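Local coordinates for protein extracellular sialidase/neuraminidase, putative (Aspergillus fumigatus, PDB 2XZI) that probably hydrolyses terminal sialic acid linkages as an exo-sialidase, acting chiefly on the deaminated sialic acid KDN, at residues P41-T46 with S340-G345; T48-A53 with Y72-T77; D346-A351 with W372-L377. All blocks are in the same frame, centred on the assembly; numbering follows the deposited sequence.

Interaction 1: P41-T46 with S340-G345; sequences PAVVRT and SMTKTG
Strands 37-45 and 334-343 are the innermost strands of two adjoining blades of the sialidase beta-propeller, and around V43, S340 and T342 they run side by side, their directions only 7° apart. Their backbones do not pair as in a sheet. Instead, small hydroxyl side chains and water link them. S340 reaches across because its OG is anti to its own backbone N (chi1 -172°), and S340 OG accepts a bent hydrogen bond from V43 N at 2.9 Å. A serine suits the spot, being short enough to fit between the strands and polar enough to serve a backbone N-H that faces no strand partner on that side. One step further on, T342 turns both its branches to use: its methyl CG2 lies 4.1 Å from V43 CG2, the two side chains meeting at about a right angle, while its OG1 lies 3.1 Å from R45 N. One water accepts from R45 N at 2.9 Å and also meets T342 OG1; another donates both to V43 O and to M341 O. The beta-branched V43 packs its CG1 against S340 OG at 3.5 Å, and beyond the segments it also touches L352 and I51, one from each blade. At the end of the contact away from P41, R45 lays its aliphatic part along the second strand, with CB 3.2 Å from K343 O and CD 3.6 Å from G345 N. T344 O lies at the edge of its guanidinium, near the plane. P41 has its side chain about 9 Å from a bound deaminoneuraminic acid. Such side-by-side packing of inner strands joins neighbouring blades of the sialidase propeller, here beside the blade in which N-terminal strand 12-18 pairs with 368-375 to close the ring.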
# COMPACT_ATOMS: atom_id res chain seq x y z
N PRO A 41 -1.65 0.56 -4.68
CA PRO A 41 -1.33 -0.86 -4.49
C PRO A 41 -1.20 -1.31 -3.04
O PRO A 41 -0.84 -0.53 -2.15
CB PRO A 41 0.04 -1.00 -5.17
CG PRO A 41 0.65 0.37 -5.01
CD PRO A 41 -0.52 1.30 -5.27
N ALA A 42 -1.50 -2.58 -2.80
CA ALA A 42 -1.20 -3.22 -1.53
C ALA A 42 -0.87 -4.66 -1.84
O ALA A 42 -1.56 -5.27 -2.65
CB ALA A 42 -2.39 -3.15 -0.62
N VAL A 43 0.12 -5.24 -1.18
CA VAL A 43 0.52 -6.63 -1.43
C VAL A 43 0.89 -7.34 -0.14
O VAL A 43 1.55 -6.75 0.74
CB VAL A 43 1.66 -6.72 -2.49
CG1 VAL A 43 2.98 -6.12 -1.95
CG2 VAL A 43 1.85 -8.16 -2.99
N VAL A 44 0.44 -8.59 -0.03
CA VAL A 44 0.83 -9.44 1.08
C VAL A 44 1.10 -10.86 0.61
O VAL A 44 0.53 -11.32 -0.35
CB VAL A 44 -0.22 -9.48 2.23
CG1 VAL A 44 -0.31 -8.11 2.94
CG2 VAL A 44 -1.58 -9.97 1.72
N ARG A 45 1.99 -11.53 1.33
CA ARG A 45 2.18 -12.96 1.17
C ARG A 45 1.44 -13.64 2.31
O ARG A 45 1.56 -13.24 3.47
CB ARG A 45 3.68 -13.29 1.25
CG ARG A 45 3.96 -14.77 1.02
CD ARG A 45 5.29 -15.18 1.58
NE ARG A 45 5.17 -15.54 2.99
CZ ARG A 45 6.17 -15.49 3.86
NH1 ARG A 45 7.38 -15.08 3.49
NH2 ARG A 45 5.95 -15.84 5.12
N THR A 46 0.64 -14.65 1.98
CA THR A 46 -0.17 -15.32 3.01
C THR A 46 0.67 -16.38 3.68
O THR A 46 1.81 -16.62 3.28
CB THR A 46 -1.42 -15.96 2.42
OG1 THR A 46 -1.03 -17.14 1.70
CG2 THR A 46 -2.18 -15.01 1.49
N SER A 340 4.01 -0.81 -2.44
CA SER A 340 3.75 -1.78 -1.38
C SER A 340 4.77 -2.90 -1.50
O SER A 340 5.10 -3.31 -2.61
CB SER A 340 2.33 -2.34 -1.50
OG SER A 340 2.00 -3.16 -0.39
N MET A 341 5.27 -3.37 -0.36
CA MET A 341 6.22 -4.48 -0.35
C MET A 341 5.81 -5.63 0.54
O MET A 341 5.20 -5.45 1.60
CB MET A 341 7.61 -4.01 0.13
CG MET A 341 8.28 -2.97 -0.74
SD MET A 341 9.90 -2.54 -0.09
CE MET A 341 9.46 -1.60 1.40
N THR A 342 6.21 -6.82 0.12
CA THR A 342 6.10 -8.05 0.91
C THR A 342 7.37 -8.88 0.75
O THR A 342 8.14 -8.71 -0.21
CB THR A 342 4.86 -8.87 0.53
OG1 THR A 342 4.67 -9.92 1.49
CG2 THR A 342 5.03 -9.48 -0.85
N LYS A 343 7.62 -9.78 1.69
CA LYS A 343 8.57 -10.84 1.46
C LYS A 343 7.89 -11.96 0.70
O LYS A 343 6.74 -12.28 0.99
CB LYS A 343 9.09 -11.40 2.78
CG LYS A 343 9.87 -10.41 3.59
CD LYS A 343 10.53 -11.07 4.78
CE LYS A 343 9.54 -11.34 5.89
NZ LYS A 343 10.24 -11.72 7.15
N THR A 344 8.58 -12.54 -0.27
CA THR A 344 8.06 -13.70 -1.00
C THR A 344 8.55 -14.97 -0.34
O THR A 344 9.47 -14.95 0.48
CB THR A 344 8.54 -13.72 -2.47
OG1 THR A 344 9.96 -13.94 -2.50
CG2 THR A 344 8.20 -12.42 -3.19
N GLY A 345 7.94 -16.09 -0.72
CA GLY A 345 8.34 -17.40 -0.23
C GLY A 345 9.71 -17.88 -0.67
O GLY A 345 10.27 -18.82 -0.09
O HOH W 1 2.99 -6.44 3.00
O HOH W 2 3.24 -9.96 3.49

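Interaction 2: T48-A53 with Y72-T77; sequences TGRILA and YKRTKT
With CG anti to its backbone N (chi1 -160°) and a bend at chi3 (-62°), R50 runs past T75 and brings its guanidinium flat onto that of R74, whose own chain bends at chi3 (-58°). The two planes stack with their centres 4.0 Å apart. Two like charges can lie so close because acids probably offset them: R50 NE pairs with D161 and R74 NH2 with E89, while R74 NH1 donates to D161 O. At the edge of the R50 guanidinium, NH1 grips two carbonyls, T75 O at 2.9 Å and, weakly, K76 O at 3.0 Å, which ties the chain after the strand to the arginine. T75 OG1 takes the N-H of I51 in a nearly straight bond of 3.0 Å and donates to T77 O, a double role that a threonine hydroxyl can fill. Further along, A53 and K73 form a hydrogen-bonded antiparallel pair, K73 N reaching A53 O at 2.8 Å. L52 and R74 form the non-hydrogen-bonded pair next to it; L52 CD2 lies 3.6 Å from R74 CG, the leucine lying alongside the arginine's methylenes. These are the middle strands of a four-stranded blade: 51-58 has 37-45 on its other side, and 68-74 has the short outer strand 92-93, while A53 touches L17 and F18 of strand 12-18.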
# COMPACT_ATOMS: atom_id res chain seq x y z
N THR A 48 0.51 -19.44 3.37
CA THR A 48 0.71 -20.58 2.47
C THR A 48 1.83 -20.30 1.47
O THR A 48 2.34 -21.24 0.85
CB THR A 48 -0.56 -20.93 1.64
OG1 THR A 48 -0.84 -19.87 0.70
CG2 THR A 48 -1.77 -21.18 2.52
N GLY A 49 2.20 -19.02 1.31
CA GLY A 49 3.10 -18.62 0.22
C GLY A 49 2.43 -17.94 -0.96
O GLY A 49 3.09 -17.35 -1.82
N ARG A 50 1.10 -18.01 -1.03
CA ARG A 50 0.36 -17.31 -2.08
C ARG A 50 0.54 -15.81 -1.89
O ARG A 50 0.59 -15.32 -0.74
CB ARG A 50 -1.11 -17.65 -1.99
CG ARG A 50 -1.86 -17.36 -3.29
CD ARG A 50 -3.33 -17.72 -3.20
NE ARG A 50 -3.58 -19.15 -2.96
CZ ARG A 50 -3.68 -20.09 -3.90
NH1 ARG A 50 -3.51 -19.79 -5.19
NH2 ARG A 50 -3.93 -21.34 -3.53
N ILE A 51 0.60 -15.08 -3.00
CA ILE A 51 0.71 -13.62 -2.97
C ILE A 51 -0.62 -13.03 -3.41
O ILE A 51 -1.19 -13.46 -4.41
CB ILE A 51 1.89 -13.10 -3.82
CG1 ILE A 51 3.20 -13.77 -3.32
CG2 ILE A 51 2.00 -11.59 -3.71
CD1 ILE A 51 4.42 -13.52 -4.18
N LEU A 52 -1.11 -12.06 -2.63
CA LEU A 52 -2.34 -11.31 -2.93
C LEU A 52 -1.98 -9.86 -3.20
O LEU A 52 -1.38 -9.20 -2.36
CB LEU A 52 -3.30 -11.36 -1.75
CG LEU A 52 -3.63 -12.73 -1.17
CD1 LEU A 52 -4.62 -12.62 -0.00
CD2 LEU A 52 -4.20 -13.65 -2.24
N ALA A 53 -2.31 -9.39 -4.41
CA ALA A 53 -2.08 -8.00 -4.82
C ALA A 53 -3.41 -7.28 -5.00
O ALA A 53 -4.27 -7.74 -5.76
CB ALA A 53 -1.27 -7.99 -6.11
N TYR A 72 -8.25 -7.13 -7.19
CA TYR A 72 -7.10 -7.88 -6.77
C TYR A 72 -6.71 -8.97 -7.75
O TYR A 72 -7.52 -9.36 -8.62
CB TYR A 72 -7.31 -8.47 -5.37
CG TYR A 72 -8.25 -9.66 -5.27
CD1 TYR A 72 -9.62 -9.51 -5.37
CD2 TYR A 72 -7.74 -10.93 -5.01
CE1 TYR A 72 -10.47 -10.60 -5.23
CE2 TYR A 72 -8.60 -12.03 -4.88
CZ TYR A 72 -9.96 -11.86 -4.98
OH TYR A 72 -10.83 -12.93 -4.86
N LYS A 73 -5.50 -9.47 -7.59
CA LYS A 73 -5.04 -10.69 -8.24
C LYS A 73 -4.32 -11.54 -7.23
O LYS A 73 -3.68 -11.04 -6.32
CB LYS A 73 -4.08 -10.37 -9.38
CG LYS A 73 -4.70 -9.70 -10.58
CD LYS A 73 -3.68 -9.48 -11.67
CE LYS A 73 -4.37 -8.96 -12.90
NZ LYS A 73 -3.49 -8.95 -14.08
N ARG A 74 -4.41 -12.86 -7.39
CA ARG A 74 -3.62 -13.78 -6.60
C ARG A 74 -2.65 -14.51 -7.51
O ARG A 74 -2.92 -14.67 -8.70
CB ARG A 74 -4.51 -14.86 -5.97
CG ARG A 74 -5.82 -14.36 -5.35
CD ARG A 74 -6.45 -15.50 -4.56
NE ARG A 74 -6.70 -16.69 -5.39
CZ ARG A 74 -6.89 -17.92 -4.91
NH1 ARG A 74 -6.83 -18.17 -3.62
NH2 ARG A 74 -7.12 -18.92 -5.75
N THR A 75 -1.57 -15.01 -6.95
CA THR A 75 -0.80 -16.03 -7.63
C THR A 75 -1.63 -17.31 -7.75
O THR A 75 -2.42 -17.65 -6.85
CB THR A 75 0.57 -16.28 -6.96
OG1 THR A 75 0.40 -16.67 -5.59
CG2 THR A 75 1.41 -15.01 -7.05
N LYS A 76 -1.45 -17.99 -8.89
CA LYS A 76 -2.22 -19.20 -9.21
C LYS A 76 -1.98 -20.32 -8.21
O LYS A 76 -2.92 -21.06 -7.88
CB LYS A 76 -1.86 -19.69 -10.61
CG LYS A 76 -2.41 -18.84 -11.74
CD LYS A 76 -1.94 -19.41 -13.07
CE LYS A 76 -2.52 -18.62 -14.22
NZ LYS A 76 -1.99 -19.14 -15.51
N THR A 77 -0.76 -20.43 -7.72
CA THR A 77 -0.43 -21.44 -6.74
C THR A 77 0.22 -20.78 -5.55
O THR A 77 0.54 -19.57 -5.59
CB THR A 77 0.53 -22.51 -7.30
OG1 THR A 77 1.84 -21.96 -7.34
CG2 THR A 77 0.10 -22.99 -8.72
O HOH W 3 3.17 -17.93 -4.62

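Interaction 3: D346-A351 with W372-L377; sequences DYKIGA and WRRFNL
The carboxylate of D346 is gripped by R374 end-on: NH2 reaches D346 OD2 at 2.8 Å and NH1 reaches D346 OD1 at 3.0 Å. Both oxygens use their syn lone pairs and both bonds are nearly straight, so carboxylate and guanidinium lie almost in one plane, 16° apart. This bidentate salt bridge stands at the open end of the antiparallel beta-hairpin of strands 349-356 and 368-375 in a propeller blade, away from the turn that joins them. K348 NZ adds a weak bond to D346 OD2 and a firmer one to D346 O, while its CG lies over one face of the R374 guanidinium. The acid thus sits between two bases, a setting likely to keep it ionised; T344 and Y11 hold D346 OD1 and R374 NH2 from outside.

The strand pairing beside it is regular, with I349 and F375 paired through I349 N to F375 O, 2.8 Å, and A351 and R373 paired in the same way. Between them G350 faces R374 in a non-hydrogen-bonded pair. Glycine suits the place, since the indole of W372 packs onto the bare backbone, its CH2 3.5 Å from G350 CA. On the face bearing I349, A351 and F375, apolar side chains meet. F375 CG sits between its backbone N and carbonyl carbon (chi1 46°), which swings the ring back over the neighbouring strand until I349 O lies over one of its faces. Branched I349 flanks the ring, with CB 3.7 Å from F375 CE1 and CD1 4.1 Å from L377 CD2.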
# COMPACT_ATOMS: atom_id res chain seq x y z
N ASP A 346 10.28 -17.23 -1.69
CA ASP A 346 11.58 -17.61 -2.22
C ASP A 346 12.65 -16.55 -1.95
O ASP A 346 13.54 -16.34 -2.78
CB ASP A 346 11.51 -17.98 -3.71
CG ASP A 346 11.15 -16.80 -4.63
OD1 ASP A 346 10.43 -15.88 -4.20
OD2 ASP A 346 11.58 -16.82 -5.79
N TYR A 347 12.55 -15.91 -0.79
CA TYR A 347 13.64 -15.05 -0.29
C TYR A 347 13.89 -13.86 -1.22
O TYR A 347 15.03 -13.48 -1.48
CB TYR A 347 14.93 -15.87 -0.07
CG TYR A 347 14.71 -17.12 0.75
CD1 TYR A 347 14.59 -17.06 2.13
CD2 TYR A 347 14.62 -18.37 0.13
CE1 TYR A 347 14.37 -18.21 2.89
CE2 TYR A 347 14.41 -19.52 0.88
CZ TYR A 347 14.29 -19.43 2.25
OH TYR A 347 14.08 -20.57 2.99
N LYS A 348 12.80 -13.28 -1.72
CA LYS A 348 12.86 -12.03 -2.47
C LYS A 348 11.97 -11.00 -1.79
O LYS A 348 11.16 -11.33 -0.91
CB LYS A 348 12.39 -12.17 -3.92
CG LYS A 348 12.93 -13.35 -4.71
CD LYS A 348 14.40 -13.24 -4.99
CE LYS A 348 14.83 -14.33 -5.95
NZ LYS A 348 14.81 -15.73 -5.44
N ILE A 349 12.16 -9.76 -2.18
CA ILE A 349 11.22 -8.69 -1.90
C ILE A 349 10.29 -8.56 -3.13
O ILE A 349 10.74 -8.52 -4.28
CB ILE A 349 11.95 -7.37 -1.57
CG1 ILE A 349 12.76 -7.51 -0.26
CG2 ILE A 349 10.96 -6.21 -1.44
CD1 ILE A 349 13.80 -6.44 -0.06
N GLY A 350 8.99 -8.55 -2.88
CA GLY A 350 8.02 -8.31 -3.93
C GLY A 350 7.42 -6.95 -3.71
O GLY A 350 6.96 -6.65 -2.61
N ALA A 351 7.46 -6.11 -4.73
CA ALA A 351 6.98 -4.75 -4.64
C ALA A 351 6.00 -4.42 -5.75
O ALA A 351 6.24 -4.75 -6.91
CB ALA A 351 8.16 -3.78 -4.65
N TRP A 372 4.71 -4.90 -11.01
CA TRP A 372 5.18 -5.86 -10.02
C TRP A 372 6.67 -6.12 -10.18
O TRP A 372 7.15 -6.40 -11.29
CB TRP A 372 4.40 -7.16 -10.18
CG TRP A 372 4.90 -8.36 -9.44
CD1 TRP A 372 5.39 -9.50 -10.01
CD2 TRP A 372 4.90 -8.58 -8.02
NE1 TRP A 372 5.72 -10.42 -9.03
CE2 TRP A 372 5.42 -9.88 -7.81
CE3 TRP A 372 4.53 -7.80 -6.91
CZ2 TRP A 372 5.56 -10.43 -6.53
CZ3 TRP A 372 4.67 -8.35 -5.64
CH2 TRP A 372 5.18 -9.66 -5.47
N ARG A 373 7.39 -6.06 -9.08
CA ARG A 373 8.83 -6.28 -9.09
C ARG A 373 9.16 -7.33 -8.07
O ARG A 373 8.55 -7.37 -6.98
CB ARG A 373 9.57 -5.02 -8.69
CG ARG A 373 9.46 -3.89 -9.66
CD ARG A 373 10.30 -2.69 -9.20
NE ARG A 373 10.46 -1.75 -10.31
CZ ARG A 373 11.36 -1.90 -11.28
NH1 ARG A 373 12.19 -2.94 -11.29
NH2 ARG A 373 11.42 -1.01 -12.26
N ARG A 374 10.13 -8.18 -8.42
CA ARG A 374 10.82 -9.03 -7.46
C ARG A 374 12.29 -8.72 -7.52
O ARG A 374 12.86 -8.60 -8.62
CB ARG A 374 10.58 -10.50 -7.79
CG ARG A 374 9.17 -10.95 -7.52
CD ARG A 374 8.73 -12.19 -8.32
NE ARG A 374 9.80 -13.18 -8.48
CZ ARG A 374 10.16 -14.07 -7.55
NH1 ARG A 374 9.51 -14.13 -6.39
NH2 ARG A 374 11.19 -14.88 -7.79
N PHE A 375 12.94 -8.62 -6.37
CA PHE A 375 14.38 -8.46 -6.33
C PHE A 375 14.88 -8.99 -5.01
O PHE A 375 14.13 -9.03 -4.04
CB PHE A 375 14.80 -6.99 -6.53
CG PHE A 375 14.02 -6.00 -5.71
CD1 PHE A 375 14.36 -5.75 -4.41
CD2 PHE A 375 12.96 -5.29 -6.27
CE1 PHE A 375 13.65 -4.83 -3.65
CE2 PHE A 375 12.25 -4.37 -5.52
CZ PHE A 375 12.61 -4.14 -4.21
N ASN A 376 16.13 -9.43 -4.96
CA ASN A 376 16.70 -9.87 -3.70
C ASN A 376 17.54 -8.79 -3.04
O ASN A 376 17.76 -7.71 -3.59
CB ASN A 376 17.45 -11.20 -3.83
CG ASN A 376 18.63 -11.14 -4.79
OD1 ASN A 376 18.94 -10.11 -5.40
ND2 ASN A 376 19.28 -12.29 -4.94
N LEU A 377 17.97 -9.08 -1.82
CA LEU A 377 18.80 -8.15 -1.07
C LEU A 377 20.09 -7.87 -1.83
O LEU A 377 20.55 -6.72 -1.87
CB LEU A 377 19.12 -8.70 0.32
CG LEU A 377 17.95 -8.80 1.29
CD1 LEU A 377 18.44 -9.57 2.51
CD2 LEU A 377 17.39 -7.43 1.67
O HOH W 4 16.20 -11.11 -0.66

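From the N terminus, strand 37-45 enters interaction 1 first, but its partner comes almost 300 residues later, so that contact closes a loop holding most of the propeller. Interaction 2 lies wholly within this loop, a short hairpin closure between 48-53 and 72-77; strand 51-58 pairs directly with 37-45, V44 O meeting L52 N at 2.9 Å. Interaction 3 follows in series: after 340-345 the chain turns into 346-351, where T342 O meets G350 N at 2.8 Å, and then returns as 372-377. Interactions 2 and 3 each pair two strands within one blade, that of interaction 3 also taking in N-terminal strand 12-18; interaction 1 joins the two blades, and I51 touches W372 across the seam.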